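Local coordinates for protein voltage-sensor containing phosphatase (Ciona intestinalis, PDB 3V0D) that probably dephosphorylates phosphoinositide lipids through a PTEN-like phosphatase and C2 domain pair that works under the control of a membrane voltage sensor, at residues V90-H95 and K130-T135; L104-D109 and G134-S139; L281-G284 and C288-Y291. The protein carries 1 engineered substitution. One frame throughout, in Å; residues are numbered along the deposited sequence. Where two conformers were deposited one is given.

Contact 1: V90-H95 and K130-T135. With PO4 (phosphate ion), chain C.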
# COMPACT_ATOMS: atom_id res chain seq x y z
N VAL A 90 13.51 0.21 -0.27
CA VAL A 90 12.34 0.82 -0.91
C VAL A 90 11.64 1.61 0.19
O VAL A 90 11.24 1.03 1.20
CB VAL A 90 11.37 -0.25 -1.52
CG1 VAL A 90 10.32 0.43 -2.36
CG2 VAL A 90 12.12 -1.30 -2.34
N MET A 91 11.52 2.93 0.03
CA MET A 91 11.05 3.77 1.13
C MET A 91 9.53 3.82 1.12
O MET A 91 8.94 4.64 0.44
CB MET A 91 11.66 5.17 0.99
CG MET A 91 13.18 5.14 1.06
SD MET A 91 13.85 4.67 2.66
CE MET A 91 13.76 6.22 3.54
N ILE A 92 8.89 2.90 1.82
CA ILE A 92 7.42 2.83 1.88
C ILE A 92 7.00 3.09 3.32
O ILE A 92 7.51 2.46 4.25
CB ILE A 92 6.89 1.46 1.42
CG1 ILE A 92 7.50 1.05 0.06
CG2 ILE A 92 5.37 1.52 1.34
CD1 ILE A 92 7.18 -0.37 -0.32
N ASP A 93 6.07 4.02 3.54
CA ASP A 93 5.52 4.21 4.88
C ASP A 93 4.61 3.05 5.24
O ASP A 93 3.88 2.51 4.39
CB ASP A 93 4.71 5.50 4.94
CG ASP A 93 5.51 6.75 4.75
OD1 ASP A 93 6.76 6.74 4.79
OD2 ASP A 93 4.86 7.81 4.58
N ASP A 94 4.59 2.69 6.52
CA ASP A 94 3.73 1.60 6.96
C ASP A 94 2.28 1.90 6.57
O ASP A 94 1.83 3.06 6.67
CB ASP A 94 3.88 1.42 8.47
CG ASP A 94 3.46 0.04 8.95
OD1 ASP A 94 3.59 -0.22 10.17
OD2 ASP A 94 3.06 -0.78 8.11
N HIS A 95 1.59 0.88 6.08
CA HIS A 95 0.17 1.04 5.69
C HIS A 95 -0.01 1.90 4.46
O HIS A 95 -1.12 2.37 4.20
CB HIS A 95 -0.73 1.53 6.84
CG HIS A 95 -0.42 0.89 8.13
ND1 HIS A 95 -0.52 -0.47 8.35
CD2 HIS A 95 0.03 1.43 9.27
CE1 HIS A 95 -0.15 -0.73 9.59
NE2 HIS A 95 0.18 0.40 10.18
N LYS A 130 4.14 -8.06 6.43
CA LYS A 130 2.78 -8.32 6.00
C LYS A 130 2.37 -7.39 4.84
O LYS A 130 2.59 -7.75 3.72
CB LYS A 130 1.77 -8.37 7.13
CG LYS A 130 0.51 -9.05 6.66
CD LYS A 130 -0.46 -9.30 7.77
CE LYS A 130 -1.05 -8.00 8.26
NZ LYS A 130 -2.08 -8.27 9.29
N GLY A 131 1.80 -6.22 5.10
CA GLY A 131 1.21 -5.44 4.04
C GLY A 131 2.18 -4.93 2.99
O GLY A 131 1.96 -5.12 1.78
N ARG A 132 3.24 -4.24 3.40
CA ARG A 132 4.18 -3.72 2.40
C ARG A 132 4.90 -4.87 1.70
O ARG A 132 5.05 -4.88 0.47
CB ARG A 132 5.19 -2.78 3.07
CG ARG A 132 4.56 -1.45 3.50
CD ARG A 132 5.54 -0.63 4.31
NE ARG A 132 5.70 -1.16 5.66
CZ ARG A 132 6.40 -0.55 6.60
NH1 ARG A 132 7.07 0.56 6.31
NH2 ARG A 132 6.44 -1.06 7.83
N THR A 133 5.34 -5.84 2.49
CA THR A 133 5.98 -7.03 1.95
C THR A 133 5.08 -7.72 0.92
O THR A 133 5.54 -8.10 -0.17
CB THR A 133 6.40 -7.95 3.10
OG1 THR A 133 7.49 -7.35 3.79
CG2 THR A 133 6.88 -9.30 2.60
N GLY A 134 3.80 -7.89 1.25
CA GLY A 134 2.90 -8.56 0.34
C GLY A 134 2.71 -7.80 -0.96
O GLY A 134 2.50 -8.40 -2.01
N THR A 135 2.77 -6.47 -0.92
CA THR A 135 2.61 -5.67 -2.13
C THR A 135 3.73 -6.03 -3.11
O THR A 135 3.49 -6.24 -4.32
CB THR A 135 2.67 -4.16 -1.81
OG1 THR A 135 1.72 -3.83 -0.79
CG2 THR A 135 2.39 -3.31 -3.01
P PO4 C . 4.25 -4.30 7.40
O1 PO4 C . 2.99 -3.50 7.77
O2 PO4 C . 5.44 -3.58 7.99
O3 PO4 C . 4.10 -5.67 7.99
O4 PO4 C . 4.37 -4.37 5.94

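Contact 2: L104-D109 and G134-S139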
# COMPACT_ATOMS: atom_id res chain seq x y z
N LEU A 104 8.46 -0.23 -10.05
CA LEU A 104 9.08 -0.76 -11.27
C LEU A 104 10.60 -0.86 -11.12
O LEU A 104 11.21 -1.78 -11.67
CB LEU A 104 8.71 0.08 -12.48
CG LEU A 104 7.26 0.07 -12.88
CD1 LEU A 104 7.05 0.80 -14.19
CD2 LEU A 104 6.62 -1.29 -12.92
N LYS A 105 11.21 0.07 -10.39
CA LYS A 105 12.66 0.00 -10.14
C LYS A 105 13.00 -1.23 -9.32
O LYS A 105 13.98 -1.92 -9.61
CB LYS A 105 13.11 1.29 -9.47
CG LYS A 105 14.60 1.49 -9.36
CD LYS A 105 14.88 2.85 -8.70
CE LYS A 105 16.37 3.13 -8.54
NZ LYS A 105 17.06 2.16 -7.64
N PHE A 106 12.18 -1.52 -8.30
CA PHE A 106 12.37 -2.73 -7.51
C PHE A 106 12.24 -3.98 -8.41
O PHE A 106 13.08 -4.89 -8.34
CB PHE A 106 11.32 -2.79 -6.37
CG PHE A 106 11.06 -4.19 -5.90
CD1 PHE A 106 11.99 -4.87 -5.11
CD2 PHE A 106 9.90 -4.85 -6.31
CE1 PHE A 106 11.75 -6.20 -4.72
CE2 PHE A 106 9.67 -6.18 -5.91
CZ PHE A 106 10.60 -6.85 -5.12
N ILE A 107 11.21 -4.02 -9.26
CA ILE A 107 10.99 -5.19 -10.11
C ILE A 107 12.20 -5.40 -11.01
O ILE A 107 12.66 -6.52 -11.17
CB ILE A 107 9.67 -5.05 -10.91
CG1 ILE A 107 8.46 -5.19 -9.97
CG2 ILE A 107 9.62 -6.06 -12.06
CD1 ILE A 107 8.24 -6.61 -9.37
N ASP A 108 12.74 -4.33 -11.59
CA ASP A 108 13.89 -4.51 -12.45
C ASP A 108 15.13 -4.96 -11.69
O ASP A 108 15.90 -5.79 -12.18
CB ASP A 108 14.21 -3.27 -13.26
CG ASP A 108 15.04 -3.65 -14.51
OD1 ASP A 108 16.21 -3.29 -14.59
OD2 ASP A 108 14.54 -4.38 -15.40
N ASP A 109 15.34 -4.41 -10.49
CA ASP A 109 16.46 -4.84 -9.67
C ASP A 109 16.37 -6.34 -9.35
O ASP A 109 17.35 -7.09 -9.50
CB ASP A 109 16.55 -3.99 -8.41
CG ASP A 109 17.68 -4.44 -7.50
OD1 ASP A 109 17.49 -5.35 -6.68
OD2 ASP A 109 18.82 -3.91 -7.65
N GLY A 134 3.80 -7.89 1.25
CA GLY A 134 2.90 -8.56 0.34
C GLY A 134 2.71 -7.80 -0.96
O GLY A 134 2.50 -8.40 -2.01
N THR A 135 2.77 -6.47 -0.92
CA THR A 135 2.61 -5.67 -2.13
C THR A 135 3.73 -6.03 -3.11
O THR A 135 3.49 -6.24 -4.32
CB THR A 135 2.67 -4.16 -1.81
OG1 THR A 135 1.72 -3.83 -0.79
CG2 THR A 135 2.39 -3.31 -3.01
N LEU A 136 4.98 -6.06 -2.62
CA LEU A 136 6.11 -6.33 -3.50
C LEU A 136 6.26 -7.81 -3.83
O LEU A 136 6.62 -8.14 -4.96
CB LEU A 136 7.40 -5.72 -2.96
CG LEU A 136 7.62 -4.25 -3.37
CD1 LEU A 136 6.53 -3.32 -2.82
CD2 LEU A 136 9.00 -3.77 -2.98
N VAL A 137 6.01 -8.69 -2.86
CA VAL A 137 6.08 -10.11 -3.16
C VAL A 137 5.05 -10.48 -4.23
O VAL A 137 5.35 -11.22 -5.18
CB VAL A 137 5.90 -11.00 -1.90
CG1 VAL A 137 5.70 -12.46 -2.29
CG2 VAL A 137 7.07 -10.87 -0.96
N SER A 138 3.82 -9.98 -4.08
CA SER A 138 2.78 -10.33 -5.04
C SER A 138 3.11 -9.77 -6.42
O SER A 138 2.89 -10.43 -7.43
CB SER A 138 1.41 -9.82 -4.56
OG SER A 138 1.05 -10.41 -3.33
N SER A 139 3.64 -8.55 -6.47
CA SER A 139 4.06 -7.99 -7.75
C SER A 139 5.16 -8.85 -8.37
O SER A 139 5.14 -9.10 -9.59
CB SER A 139 4.53 -6.54 -7.56
OG SER A 139 3.48 -5.70 -7.13

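Contact 3: L281-G284 and C288-Y291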
# COMPACT_ATOMS: atom_id res chain seq x y z
N LEU A 281 -15.69 9.62 15.28
CA LEU A 281 -15.23 8.97 14.07
C LEU A 281 -13.80 8.46 14.34
O LEU A 281 -12.86 9.25 14.39
CB LEU A 281 -15.31 9.95 12.90
CG LEU A 281 -14.97 9.35 11.54
CD1 LEU A 281 -15.85 8.16 11.20
CD2 LEU A 281 -15.07 10.40 10.45
N PRO A 282 -13.63 7.14 14.52
CA PRO A 282 -12.29 6.66 14.88
C PRO A 282 -11.25 6.90 13.77
O PRO A 282 -11.57 6.94 12.58
CB PRO A 282 -12.50 5.15 15.08
CG PRO A 282 -13.97 5.04 15.45
CD PRO A 282 -14.63 6.07 14.58
N ARG A 283 -10.00 7.02 14.18
CA ARG A 283 -8.88 6.96 13.25
C ARG A 283 -8.41 5.53 13.08
O ARG A 283 -8.41 4.75 14.03
CB ARG A 283 -7.74 7.83 13.74
CG ARG A 283 -8.10 9.28 13.94
CD ARG A 283 -6.92 10.09 14.44
NE ARG A 283 -7.34 11.45 14.74
CZ ARG A 283 -6.54 12.44 15.14
NH1 ARG A 283 -5.23 12.24 15.29
NH2 ARG A 283 -7.06 13.64 15.39
N GLY A 284 -8.02 5.17 11.86
CA GLY A 284 -7.43 3.87 11.57
C GLY A 284 -5.93 4.03 11.37
O GLY A 284 -5.27 4.72 12.15
N CYS A 288 -5.79 8.93 10.55
CA CYS A 288 -7.01 9.58 10.07
C CYS A 288 -8.13 8.57 9.90
O CYS A 288 -7.87 7.35 9.83
CB CYS A 288 -6.75 10.37 8.77
SG CYS A 288 -6.34 9.35 7.34
N PRO A 289 -9.37 9.04 9.80
CA PRO A 289 -10.48 8.11 9.55
C PRO A 289 -10.36 7.32 8.26
O PRO A 289 -10.56 6.12 8.30
CB PRO A 289 -11.71 9.01 9.58
CG PRO A 289 -11.32 10.11 10.56
CD PRO A 289 -9.87 10.38 10.22
N PHE A 290 -10.05 7.95 7.11
CA PHE A 290 -9.96 7.18 5.87
C PHE A 290 -9.09 7.92 4.87
O PHE A 290 -8.98 9.14 4.92
CB PHE A 290 -11.34 6.82 5.30
CG PHE A 290 -12.28 7.99 5.06
CD1 PHE A 290 -12.39 8.57 3.80
CD2 PHE A 290 -13.13 8.45 6.07
CE1 PHE A 290 -13.29 9.62 3.56
CE2 PHE A 290 -13.99 9.50 5.85
CZ PHE A 290 -14.09 10.08 4.60
N TYR A 291 -8.45 7.14 3.99
CA TYR A 291 -7.48 7.71 3.04
C TYR A 291 -7.35 6.76 1.87
O TYR A 291 -7.83 5.61 1.94
CB TYR A 291 -6.12 7.98 3.70
CG TYR A 291 -5.37 6.75 4.20
CD1 TYR A 291 -4.24 6.27 3.51
CD2 TYR A 291 -5.79 6.03 5.33
CE1 TYR A 291 -3.55 5.17 3.93
CE2 TYR A 291 -5.11 4.91 5.76
CZ TYR A 291 -4.00 4.46 5.04
OH TYR A 291 -3.36 3.33 5.50

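Contact 1: V90-H95 and K130-T135
Arg-132 leaves the first turn of helix 131-143 to meet Ile-92, which ends strand 87-92, and Asp-94 in the loop just after it. It is the arginine of the HCX5R signature loop, the P-loop of the cysteine phosphatases, here wrapped round a phosphate ion. Ser-126, the engineered residue at the cysteine position, also bonds that ion. Arg-132 CB lies 3.4 Å from PO4 O4, the oxygen that accepts from its own backbone N. CG and CD then slide past the branch methyl of Ile-92, with Arg-132 CD 3.7 Å from Ile-92 CG2. A bend at chi3 (-74°) turns the guanidinium back beside the ion, where NE bonds O4 and O2 weakly. Arg-132 NH2 gives PO4 O2 a much shorter bond of 2.7 Å (160°). Arg-132 NH1 reaches the other way, in the guanidinium plane, and donates to Ile-92 O at 2.8 Å; Glu-75 adds a salt bridge to NH1, fixing the group's rotation. Asp-94 CA lies over the centre of one guanidinium face, and the carboxylate plane is 16° from parallel, stacked by NH2. Asp-94 OD2 lies 3.4 Å from Arg-132 NH2, well out of plane, a salt bridge by charge alone, and stands 2.7 Å from PO4 O1.

Contact 2: L104-D109 and G134-S139
Leu-136 and Phe-106 bury the most surface here and join helix 131-143, which follows the phosphatase signature loop, to helix 100-115 within the alpha/beta cysteine-phosphatase domain. The methyl CD2 of Leu-136 sits almost squarely over one face of the phenyl ring: it is 3.6 Å from the centroid of the Phe-106 ring and 12° off the ring normal, a CH-pi contact. On the ring, CG and CD2 are the atoms nearest that methyl, each of them 3.6 Å from Leu-136 CD2. The rest of the leucine leans along one side of the same face, so that Leu-136 CB comes 3.8 Å from Phe-106 CE2. With CB directed at the other helix and CG roughly opposite the backbone N (chi1 156°), the ring is presented face-on to Leu-136.

One turn further along helix 131-143 the contact passes to a methyl against main chain. Ile-107 extends its CD1 to the carbonyl group of Ser-139, 3.9 Å from Ser-139 C, and rests near the serine CB as well. The hydroxyl of Ser-139 is turned back into its own helix, where Ser-139 OG donates to Thr-135 O at 2.9 Å. That carbonyl also accepts from Ser-139 N on the other face of its plane, which satisfies a buried polar group.

Phe-185 of helix 176-191 touches both Ile-107 and Ser-139, while Tyr-70 of strand 67-73 meets the Phe-106 ring edge-to-face. Leu-136 also lies against strand 87-92 of the central sheet, and helix 150-161 packs against Ser-138.

Contact 3: L281-G284 and C288-Y291
Leu-281 and Pro-289 meet at about a right angle across the loop that leads from strand 269-276 into strand 290-295 of the C2 domain. The leucine comes in branch first. Its CG is held trans to the backbone N (chi1 -175°), which brings the branched end against the CB-CG edge of the proline ring. There Leu-281 CD2 lies 3.7 Å from Pro-289 CB with Leu-281 CG just behind it, so one methyl and the branching carbon press on the same edge of the pyrrolidine.

Next to this apolar pair the two chain segments run within touching distance. Pro-282 O lies beside the same proline, 3.4 Å from Pro-289 CA in a CA-H...O contact, while Pro-282 CB points off the other way. Arg-283 passes alongside Cys-288: its CB and CG lie near the cysteine backbone, its extended chain continues outward, and its NH1 is hydrogen-bonded to Asn-287 in the short loop between the segments. Cys-288 CB points away from the other segment.

The loop is closed by Gly-284 N, which donates to Cys-288 O at 3.0 Å with an N-H...O angle of 163°. The N-H is nearly straight, yet it reaches the oxygen from above the carbonyl plane, 47° out, off the lone-pair directions. Arg-283 CA lies 3.6 Å from Cys-288 O, a second CA-H...O contact.

One conventional hydrogen bond, two CA-H...O contacts and a leucine-proline patch therefore link the segments: a chemistry of backbone and carbon in which no charged pair takes part, with the guanidinium of Arg-283 left to the loop.

Overall arrangement
Contacts 1 and 2 belong to the phosphatase domain and contact 3 to the C2 domain. The first two have centres 11 Å apart and share Gly-134 and Thr-135 on helix 131-143. They merge where Leu-136 of contact 2 packs on Val-90 and Ile-92 of contact 1, so the helix that opens at the phosphate site is anchored further along on helix 100-115. Contact 3 comes later in the chain, with its centre 19 Å from that of contact 1 and 28 Å from that of contact 2. It nevertheless touches contact 1: Tyr-291 OH and His-95 O form a probable hydrogen bond, joining the C2 domain to the loop that flanks the phosphate pocket.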